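Local coordinates for ABC transporter substrate-binding protein-branched chain amino acid transport (Streptococcus pneumoniae, PDB 4GNR) that binds isoleucine between its two lobes and probably delivers branched-chain amino acids to an ABC transporter for uptake, at residues Q32-E37 / L285-V290; K145-T150 / K195-I200; A188-K193 / R217-D222. All coordinates share one frame; numbering follows the deposited sequence.

From the N terminus, helix 21-40 comes first, and interaction 1 joins its 32-37 part to 285-290, closing a loop of 247 residues inside the lobe built on the five-stranded parallel sheet that runs from strand 48-55 to strand 119-121. Interactions 2 and 3 nest within that loop, on the far side of the chain's centre, about 39 and 41 Å from interaction 1 between centres. In this other lobe interaction 2 pairs strands 145-151 and 199-201, closing a loop of 44 residues; interaction 3 packs helix 186-193 against the turn that follows helix 206-218, closing one of 23. Their segments alternate along the chain, so the two cross, and they touch, with Val147 CG1 3.7 Å from Met192 SD.

Interaction 1: Q32-E37 / L285-V290; sequences QLAVDE and LAYDSV
The ring of Tyr287 reaches from helix 281-297 to helix 21-40 and ends at Glu37, where its hydroxyl donates a hydrogen bond to the carboxylate: Tyr287 OH to Glu37 OE1 is 2.6 Å. The proton arrives on the syn side of OE1, the side of the other carboxylate oxygen. The carboxylate and ring planes are 89° apart, so the acid stands upright at the ring edge, with OE1 near the ring plane. Tyr287 gets there with CG anti to the backbone N (chi1 -179°), while Glu37 runs extended beyond CG to meet it.

Behind this polar end the ring is packed against aliphatic groups. The methyl CB of Ala34 approaches CD2 of Tyr287 at 3.6 Å, obliquely to the ring, and Leu33 CD2 lies 4.0 Å from Tyr287 CE2. The segment axes come within 8.3 Å at a crossing angle of -39°, with Ala34 and Tyr287 in register; Ala34, whose CB points at the partner helix, is consistent with so close an approach. This is helix-helix packing within one lobe of the periplasmic binding protein fold, between a helix near the N terminus and one that returns to the same lobe late in the chain.

On the next turn, Val290 supplies the second apolar surface. Its CG1 branch touches Ala34 CB at 3.7 Å and also meets CG2 of Val35, whose side chain crosses that of Val290 at about a right angle. Val35 also lies on Ile49 and Val51 of strand 48-55, while the Tyr287 ring meets those of Phe267 and His291.

Interaction 2: K145-T150 / K195-I200; sequences KVVLYT and KDFDAI. With MG (magnesium ion), chain D.
Val147 lays its CG2 methyl over one face of the Phe197 ring, 4.0 Å from the ring centroid and 28° off the normal, a CH-pi contact. Phe197 CG sits between its own backbone N and carbonyl carbon (chi1 51°), which turns the ring under the valine. The other branch of Val147, CG1, lies 4.0 Å from CG2 of Ile200; these two side chains run side by side and point the same way, on the sheet face turned to helix 186-193.

The backbone pairing is parallel, with Val147 opposite Ile200. Val147 N donates to Ala199 O at 3.0 Å, nearly straight at 168° and in the carbonyl plane. At the N-terminal end of strand 145-151, Lys145 and Asp198 exchange two bonds: Asp198 N gives to Lys145 O at 2.9 Å, and Lys145 N gives a longer one to Asp198 OD2, met from above the carboxylate plane. That same OD2 also accepts from Lys144 N, so two backbone N-H groups grip one oxygen.

At the exposed end, in the conformer given, Asp196 OD2 binds a magnesium ion at 2.1 Å, and five waters complete six ligands. One of these waters donates to Asp196 OD1 and another to Asp198 OD1.

On its other side strand 145-151 makes backbone hydrogen bonds to strand 171-178, for example Val146 with Val173. It therefore lies between 171-178 and 199-201, the 2-1-3 order of parallel strands expected of a Rossmann-like alpha/beta lobe in a periplasmic binding protein.

Interaction 3: A188-K193 / R217-D222; sequences ALTKMK and RGMGID
This is a partly buried contact between helix 186-193 and the turn that ends helix 206-218, on one flank of an alpha/beta lobe of the periplasmic binding protein fold. The turn is a Schellman motif: Gly220 N bonds to Arg217 O at 3.0 Å, and Ile221 N bonds to Ala216 O, with Gly220 as the C-prime residue at a phi of 91°.

Met219, the first residue to leave helical geometry, has the largest buried area of any residue in the contact. Its chi1 of 69° places CG between the backbone N and carbonyl carbon, and the chain then bends at chi3, bringing the thioether end onto the neighbouring helix. There Met219 CE lies 3.7 Å from Leu189 CB, and SD is equally near that carbon. Thr190 meets the same end at about a right angle, its OG1 3.9 Å from Met219 CE, although that hydroxyl is hydrogen-bonded to Gln186 O.

Ile221 packs against the same helix. Its CD1 lies 3.9 Å from Leu189 O and 4.2 Å from Lys193 CB, and its side chain also rests on Phe197 in the loop before strand 199-201.

Lys193 runs fully extended past Ile221, crossing it obliquely, and reaches the backbone of the turn. Its ammonium group gives a hydrogen bond in the carbonyl plane, with Lys193 NZ 2.7 Å from Met219 O and a C=O...N angle of 160°.

Interaction 1: Q32-E37 / L285-V290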
loop_
_atom_site.group_PDB
_atom_site.type_symbol
_atom_site.label_atom_id
_atom_site.label_comp_id
_atom_site.label_asym_id
_atom_site.label_seq_id
_atom_site.Cartn_x
_atom_site.Cartn_y
_atom_site.Cartn_z
ATOM N N GLN A 32 7.280 3.662 13.245
ATOM C CA GLN A 32 8.215 3.907 14.353
ATOM C C GLN A 32 8.495 5.408 14.518
ATOM O O GLN A 32 8.665 5.888 15.643
ATOM C CB GLN A 32 9.514 3.126 14.161
ATOM C CG GLN A 32 10.416 3.200 15.397
ATOM C CD GLN A 32 9.830 2.483 16.606
ATOM O OE1 GLN A 32 9.510 1.294 16.530
ATOM N NE2 GLN A 32 9.741 3.175 17.732
ATOM N N LEU A 33 8.570 6.143 13.397
ATOM C CA LEU A 33 8.773 7.596 13.471
ATOM C C LEU A 33 7.615 8.230 14.261
ATOM O O LEU A 33 7.835 9.075 15.133
ATOM C CB LEU A 33 8.874 8.190 12.080
ATOM C CG LEU A 33 9.059 9.704 11.997
ATOM C CD1 LEU A 33 10.361 10.129 12.665
ATOM C CD2 LEU A 33 8.962 10.168 10.551
ATOM N N ALA A 34 6.383 7.845 13.939
ATOM C CA ALA A 34 5.224 8.373 14.655
ATOM C C ALA A 34 5.320 8.036 16.152
ATOM O O ALA A 34 5.073 8.900 16.999
ATOM C CB ALA A 34 3.940 7.840 14.054
ATOM N N VAL A 35 5.620 6.769 16.475
ATOM C CA VAL A 35 5.737 6.381 17.886
ATOM C C VAL A 35 6.785 7.239 18.602
ATOM O O VAL A 35 6.573 7.731 19.702
ATOM C CB VAL A 35 6.055 4.889 18.040
ATOM C CG1 VAL A 35 6.435 4.588 19.469
ATOM C CG2 VAL A 35 4.869 4.055 17.586
ATOM N N ASP A 36 7.947 7.368 17.984
ATOM C CA ASP A 36 9.038 8.143 18.601
ATOM C C ASP A 36 8.606 9.564 18.905
ATOM O O ASP A 36 8.913 10.113 19.974
ATOM C CB ASP A 36 10.283 8.106 17.721
ATOM C CG ASP A 36 10.944 6.725 17.667
ATOM O OD1 ASP A 36 10.637 5.824 18.479
ATOM O OD2 ASP A 36 11.842 6.607 16.826
ATOM N N GLU A 37 7.943 10.189 17.952
ATOM C CA GLU A 37 7.487 11.566 18.133
ATOM C C GLU A 37 6.439 11.684 19.218
ATOM O O GLU A 37 6.500 12.581 20.063
ATOM C CB GLU A 37 6.966 12.129 16.821
ATOM C CG GLU A 37 8.064 12.314 15.788
ATOM C CD GLU A 37 7.539 12.801 14.447
ATOM O OE1 GLU A 37 6.316 12.705 14.247
ATOM O OE2 GLU A 37 8.355 13.202 13.581
ATOM N N LEU A 285 1.278 6.299 4.981
ATOM C CA LEU A 285 0.052 5.665 5.474
ATOM C C LEU A 285 0.261 5.062 6.861
ATOM O O LEU A 285 -0.615 5.174 7.714
ATOM C CB LEU A 285 -0.443 4.584 4.507
ATOM C CG LEU A 285 -1.106 5.106 3.224
ATOM C CD1 LEU A 285 -1.189 3.999 2.187
ATOM C CD2 LEU A 285 -2.503 5.683 3.493
ATOM N N ALA A 286 1.413 4.425 7.094
ATOM C CA ALA A 286 1.677 3.783 8.390
ATOM C C ALA A 286 1.824 4.819 9.515
ATOM O O ALA A 286 1.381 4.593 10.645
ATOM C CB ALA A 286 2.892 2.900 8.305
ATOM N N TYR A 287 2.461 5.946 9.198
ATOM C CA TYR A 287 2.606 7.058 10.145
ATOM C C TYR A 287 1.199 7.513 10.580
ATOM O O TYR A 287 0.915 7.688 11.777
ATOM C CB TYR A 287 3.407 8.161 9.471
ATOM C CG TYR A 287 3.688 9.381 10.303
ATOM C CD1 TYR A 287 2.809 10.447 10.314
ATOM C CD2 TYR A 287 4.873 9.502 11.027
ATOM C CE1 TYR A 287 3.099 11.612 11.026
ATOM C CE2 TYR A 287 5.180 10.662 11.738
ATOM C CZ TYR A 287 4.290 11.711 11.726
ATOM O OH TYR A 287 4.550 12.890 12.373
ATOM N N ASP A 288 0.303 7.716 9.615
ATOM C CA ASP A 288 -1.074 8.087 9.934
ATOM C C ASP A 288 -1.783 6.997 10.747
ATOM O O ASP A 288 -2.540 7.325 11.665
ATOM C CB ASP A 288 -1.882 8.428 8.687
ATOM C CG ASP A 288 -1.654 9.845 8.178
ATOM O OD1 ASP A 288 -0.945 10.636 8.828
ATOM O OD2 ASP A 288 -2.270 10.160 7.126
ATOM N N SER A 289 -1.579 5.723 10.417
ATOM C CA SER A 289 -2.229 4.646 11.165
ATOM C C SER A 289 -1.838 4.686 12.644
ATOM O O SER A 289 -2.694 4.470 13.516
ATOM C CB SER A 289 -1.951 3.281 10.574
ATOM O OG SER A 289 -2.698 2.999 9.396
ATOM N N VAL A 290 -0.558 4.929 12.935
ATOM C CA VAL A 290 -0.148 5.035 14.343
ATOM C C VAL A 290 -0.868 6.197 15.028
ATOM O O VAL A 290 -1.341 6.059 16.149
ATOM C CB VAL A 290 1.376 5.140 14.488
ATOM C CG1 VAL A 290 1.759 5.552 15.907
ATOM C CG2 VAL A 290 2.030 3.840 14.093
#

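Interaction 2: K145-T150 / K195-I200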
loop_
_atom_site.group_PDB
_atom_site.type_symbol
_atom_site.label_atom_id
_atom_site.label_comp_id
_atom_site.label_asym_id
_atom_site.label_seq_id
_atom_site.Cartn_x
_atom_site.Cartn_y
_atom_site.Cartn_z
ATOM N N LYS A 145 -5.963 0.566 -27.430
ATOM C CA LYS A 145 -5.591 -0.854 -27.373
ATOM C C LYS A 145 -4.530 -0.971 -26.284
ATOM O O LYS A 145 -3.622 -0.157 -26.221
ATOM C CB LYS A 145 -5.083 -1.417 -28.711
ATOM C CG LYS A 145 -6.087 -1.409 -29.854
ATOM C CD LYS A 145 -5.469 -1.962 -31.139
ATOM C CE LYS A 145 -6.438 -1.933 -32.307
ATOM N NZ LYS A 145 -5.827 -2.433 -33.571
ATOM N N VAL A 146 -4.651 -1.984 -25.432
ATOM C CA VAL A 146 -3.721 -2.217 -24.330
ATOM C C VAL A 146 -3.439 -3.708 -24.184
ATOM O O VAL A 146 -4.174 -4.570 -24.669
ATOM C CB VAL A 146 -4.264 -1.763 -22.943
ATOM C CG1 VAL A 146 -4.569 -0.275 -22.950
ATOM C CG2 VAL A 146 -5.456 -2.612 -22.521
ATOM N N VAL A 147 -2.307 -3.961 -23.537
ATOM C CA VAL A 147 -1.925 -5.255 -23.084
ATOM C C VAL A 147 -2.204 -5.254 -21.546
ATOM O O VAL A 147 -1.893 -4.308 -20.865
ATOM C CB VAL A 147 -0.434 -5.580 -23.276
ATOM C CG1 VAL A 147 -0.038 -6.863 -22.569
ATOM C CG2 VAL A 147 -0.087 -5.647 -24.757
ATOM N N LEU A 148 -2.790 -6.327 -21.031
ATOM C CA LEU A 148 -3.057 -6.531 -19.590
ATOM C C LEU A 148 -2.148 -7.722 -19.199
ATOM O O LEU A 148 -2.249 -8.804 -19.814
ATOM C CB LEU A 148 -4.531 -6.795 -19.317
ATOM C CG LEU A 148 -4.955 -6.962 -17.855
ATOM C CD1 LEU A 148 -4.547 -5.753 -16.986
ATOM C CD2 LEU A 148 -6.463 -7.214 -17.776
ATOM N N TYR A 149 -1.297 -7.528 -18.183
ATOM C CA TYR A 149 -0.281 -8.546 -17.771
ATOM C C TYR A 149 -0.346 -8.603 -16.259
ATOM O O TYR A 149 0.103 -7.693 -15.587
ATOM C CB TYR A 149 1.055 -8.112 -18.362
ATOM C CG TYR A 149 2.202 -9.103 -18.274
ATOM C CD1 TYR A 149 2.005 -10.454 -18.421
ATOM C CD2 TYR A 149 3.502 -8.651 -18.252
ATOM C CE1 TYR A 149 3.103 -11.351 -18.440
ATOM C CE2 TYR A 149 4.588 -9.525 -18.280
ATOM C CZ TYR A 149 4.383 -10.869 -18.377
ATOM O OH TYR A 149 5.445 -11.743 -18.425
ATOM N N THR A 150 -0.860 -9.707 -15.740
ATOM C CA THR A 150 -1.208 -9.789 -14.326
ATOM C C THR A 150 -0.614 -10.939 -13.537
ATOM O O THR A 150 -0.417 -12.040 -14.070
ATOM C CB THR A 150 -2.799 -9.969 -14.279
ATOM O OG1 THR A 150 -3.441 -8.945 -15.042
ATOM C CG2 THR A 150 -3.375 -9.986 -12.888
ATOM N N LYS A 195 2.860 -6.741 -31.515
ATOM C CA LYS A 195 1.487 -6.250 -31.625
ATOM C C LYS A 195 1.417 -4.762 -31.351
ATOM O O LYS A 195 2.140 -4.255 -30.546
ATOM C CB LYS A 195 0.573 -6.904 -30.610
ATOM C CG LYS A 195 0.418 -8.412 -30.741
ATOM C CD LYS A 195 -0.400 -9.004 -29.596
ATOM C CE LYS A 195 -0.699 -10.509 -29.759
ATOM N NZ LYS A 195 -1.582 -10.819 -30.929
ATOM N N ASP A 196 0.598 -4.026 -32.075
ATOM C CA ASP A 196 0.530 -2.633 -31.748
ATOM C C ASP A 196 -0.297 -2.579 -30.468
ATOM O O ASP A 196 -1.213 -3.377 -30.237
ATOM C CB ASP A 196 -0.208 -1.815 -32.792
ATOM C CG ASP A 196 -0.024 -0.304 -32.599
ATOM O OD1 ASP A 196 0.941 0.085 -31.905
ATOM O OD2 ASP A 196 -0.829 0.480 -33.156
ATOM N N PHE A 197 0.120 -1.724 -29.568
ATOM C CA PHE A 197 -0.612 -1.475 -28.294
ATOM C C PHE A 197 -0.148 -0.101 -27.916
ATOM O O PHE A 197 0.902 0.346 -28.386
ATOM C CB PHE A 197 -0.415 -2.502 -27.165
ATOM C CG PHE A 197 0.989 -2.769 -26.878
ATOM C CD1 PHE A 197 1.714 -1.954 -26.041
ATOM C CD2 PHE A 197 1.619 -3.821 -27.491
ATOM C CE1 PHE A 197 3.042 -2.194 -25.824
ATOM C CE2 PHE A 197 2.933 -4.061 -27.288
ATOM C CZ PHE A 197 3.653 -3.257 -26.459
ATOM N N ASP A 198 -0.941 0.545 -27.066
ATOM C CA ASP A 198 -0.654 1.901 -26.629
ATOM C C ASP A 198 -0.141 1.948 -25.189
ATOM O O ASP A 198 0.407 2.945 -24.761
ATOM C CB ASP A 198 -1.931 2.741 -26.740
ATOM C CG ASP A 198 -2.490 2.777 -28.146
ATOM O OD1 ASP A 198 -1.709 2.901 -29.100
ATOM O OD2 ASP A 198 -3.730 2.739 -28.302
ATOM N N ALA A 199 -0.362 0.884 -24.426
ATOM C CA ALA A 199 0.079 0.807 -23.032
ATOM C C ALA A 199 0.001 -0.627 -22.560
ATOM O O ALA A 199 -0.738 -1.440 -23.151
ATOM C CB ALA A 199 -0.797 1.716 -22.135
ATOM N N ILE A 200 0.779 -0.910 -21.517
ATOM C CA ILE A 200 0.761 -2.210 -20.865
ATOM C C ILE A 200 0.364 -1.959 -19.388
ATOM O O ILE A 200 1.021 -1.183 -18.716
ATOM C CB ILE A 200 2.121 -2.930 -20.873
ATOM C CG1 ILE A 200 2.689 -3.025 -22.292
ATOM C CG2 ILE A 200 1.968 -4.309 -20.258
ATOM C CD1 ILE A 200 4.057 -3.730 -22.340
HETATM MG MG MG D . -0.649 2.608 -33.178
HETATM O O HOH W 1 -3.685 -0.502 -33.952
HETATM O O HOH W 2 0.757 2.717 -31.685
HETATM O O HOH W 3 -2.000 2.697 -31.685
HETATM O O HOH W 4 1.124 2.376 -34.554
HETATM O O HOH W 5 -2.418 2.684 -34.450
HETATM O O HOH W 6 -0.655 4.604 -33.398
#

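Interaction 3: A188-K193 / R217-D222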
loop_
_atom_site.group_PDB
_atom_site.type_symbol
_atom_site.label_atom_id
_atom_site.label_comp_id
_atom_site.label_asym_id
_atom_site.label_seq_id
_atom_site.Cartn_x
_atom_site.Cartn_y
_atom_site.Cartn_z
ATOM N N ALA A 188 6.391 -14.021 -22.805
ATOM C CA ALA A 188 5.222 -13.152 -22.878
ATOM C C ALA A 188 5.552 -11.827 -23.533
ATOM O O ALA A 188 4.796 -11.319 -24.355
ATOM C CB ALA A 188 4.618 -12.935 -21.500
ATOM N N LEU A 189 6.665 -11.228 -23.117
ATOM C CA LEU A 189 7.057 -9.939 -23.661
ATOM C C LEU A 189 7.320 -10.032 -25.174
ATOM O O LEU A 189 6.938 -9.150 -25.936
ATOM C CB LEU A 189 8.236 -9.367 -22.873
ATOM C CG LEU A 189 7.913 -8.906 -21.454
ATOM C CD1 LEU A 189 9.198 -8.578 -20.719
ATOM C CD2 LEU A 189 6.983 -7.685 -21.483
ATOM N N THR A 190 7.975 -11.109 -25.590
ATOM C CA THR A 190 8.252 -11.319 -27.028
ATOM C C THR A 190 6.935 -11.374 -27.800
ATOM O O THR A 190 6.805 -10.826 -28.883
ATOM C CB THR A 190 9.077 -12.569 -27.266
ATOM O OG1 THR A 190 10.352 -12.367 -26.646
ATOM C CG2 THR A 190 9.269 -12.854 -28.756
ATOM N N LYS A 191 5.969 -12.084 -27.226
ATOM C CA LYS A 191 4.621 -12.215 -27.807
ATOM C C LYS A 191 3.889 -10.858 -27.931
ATOM O O LYS A 191 3.108 -10.657 -28.870
ATOM C CB LYS A 191 3.772 -13.188 -27.001
ATOM C CG LYS A 191 2.381 -13.324 -27.569
ATOM C CD LYS A 191 1.540 -14.255 -26.763
ATOM C CE LYS A 191 0.172 -14.384 -27.375
ATOM N NZ LYS A 191 -0.633 -15.309 -26.574
ATOM N N MET A 192 4.068 -9.991 -26.927
ATOM C CA MET A 192 3.475 -8.636 -26.917
ATOM C C MET A 192 4.076 -7.646 -27.899
ATOM O O MET A 192 3.363 -6.884 -28.517
ATOM C CB MET A 192 3.643 -7.987 -25.534
ATOM C CG MET A 192 2.943 -8.713 -24.465
ATOM S SD MET A 192 3.445 -8.074 -22.887
ATOM C CE MET A 192 2.636 -9.351 -21.947
ATOM N N LYS A 193 5.391 -7.690 -28.037
ATOM C CA LYS A 193 6.164 -6.745 -28.850
ATOM C C LYS A 193 5.752 -6.533 -30.301
ATOM O O LYS A 193 5.797 -5.423 -30.852
ATOM C CB LYS A 193 7.636 -7.143 -28.796
ATOM C CG LYS A 193 8.543 -6.178 -29.495
ATOM C CD LYS A 193 9.971 -6.641 -29.396
ATOM C CE LYS A 193 10.930 -5.732 -30.131
ATOM N NZ LYS A 193 12.319 -6.264 -30.042
ATOM N N ARG A 217 11.635 -2.926 -21.517
ATOM C CA ARG A 217 12.443 -1.832 -22.057
ATOM C C ARG A 217 13.700 -2.399 -22.722
ATOM O O ARG A 217 14.128 -1.929 -23.779
ATOM C CB ARG A 217 12.754 -0.874 -20.915
ATOM C CG ARG A 217 11.508 -0.235 -20.272
ATOM C CD ARG A 217 11.003 0.931 -21.081
ATOM N NE ARG A 217 9.815 1.582 -20.472
ATOM C CZ ARG A 217 8.534 1.411 -20.822
ATOM N NH1 ARG A 217 8.189 0.569 -21.779
ATOM N NH2 ARG A 217 7.597 2.128 -20.230
ATOM N N GLY A 218 14.275 -3.440 -22.117
ATOM C CA GLY A 218 15.481 -4.068 -22.673
ATOM C C GLY A 218 15.256 -4.623 -24.072
ATOM O O GLY A 218 16.164 -4.623 -24.906
ATOM N N MET A 219 14.064 -5.132 -24.339
ATOM C CA MET A 219 13.785 -5.656 -25.668
ATOM C C MET A 219 13.128 -4.632 -26.602
ATOM O O MET A 219 12.623 -4.983 -27.672
ATOM C CB MET A 219 13.049 -6.981 -25.671
ATOM C CG MET A 219 11.657 -6.882 -25.194
ATOM S SD MET A 219 10.726 -8.436 -25.421
ATOM C CE MET A 219 11.611 -9.507 -24.310
ATOM N N GLY A 220 13.160 -3.363 -26.225
ATOM C CA GLY A 220 12.636 -2.326 -27.117
ATOM C C GLY A 220 11.206 -1.898 -27.021
ATOM O O GLY A 220 10.709 -1.224 -27.920
ATOM N N ILE A 221 10.529 -2.345 -25.977
ATOM C CA ILE A 221 9.141 -1.921 -25.746
ATOM C C ILE A 221 9.247 -0.637 -24.929
ATOM O O ILE A 221 9.707 -0.656 -23.788
ATOM C CB ILE A 221 8.359 -2.952 -24.983
ATOM C CG1 ILE A 221 8.231 -4.235 -25.805
ATOM C CG2 ILE A 221 6.967 -2.405 -24.633
ATOM C CD1 ILE A 221 7.661 -5.401 -25.022
ATOM N N ASP A 222 8.807 0.464 -25.542
ATOM C CA ASP A 222 8.873 1.813 -24.948
ATOM C C ASP A 222 7.568 2.425 -24.492
ATOM O O ASP A 222 7.564 3.447 -23.800
ATOM C CB ASP A 222 9.511 2.763 -25.973
ATOM C CG ASP A 222 10.922 2.407 -26.266
ATOM O OD1 ASP A 222 11.544 1.799 -25.375
ATOM O OD2 ASP A 222 11.405 2.745 -27.366
#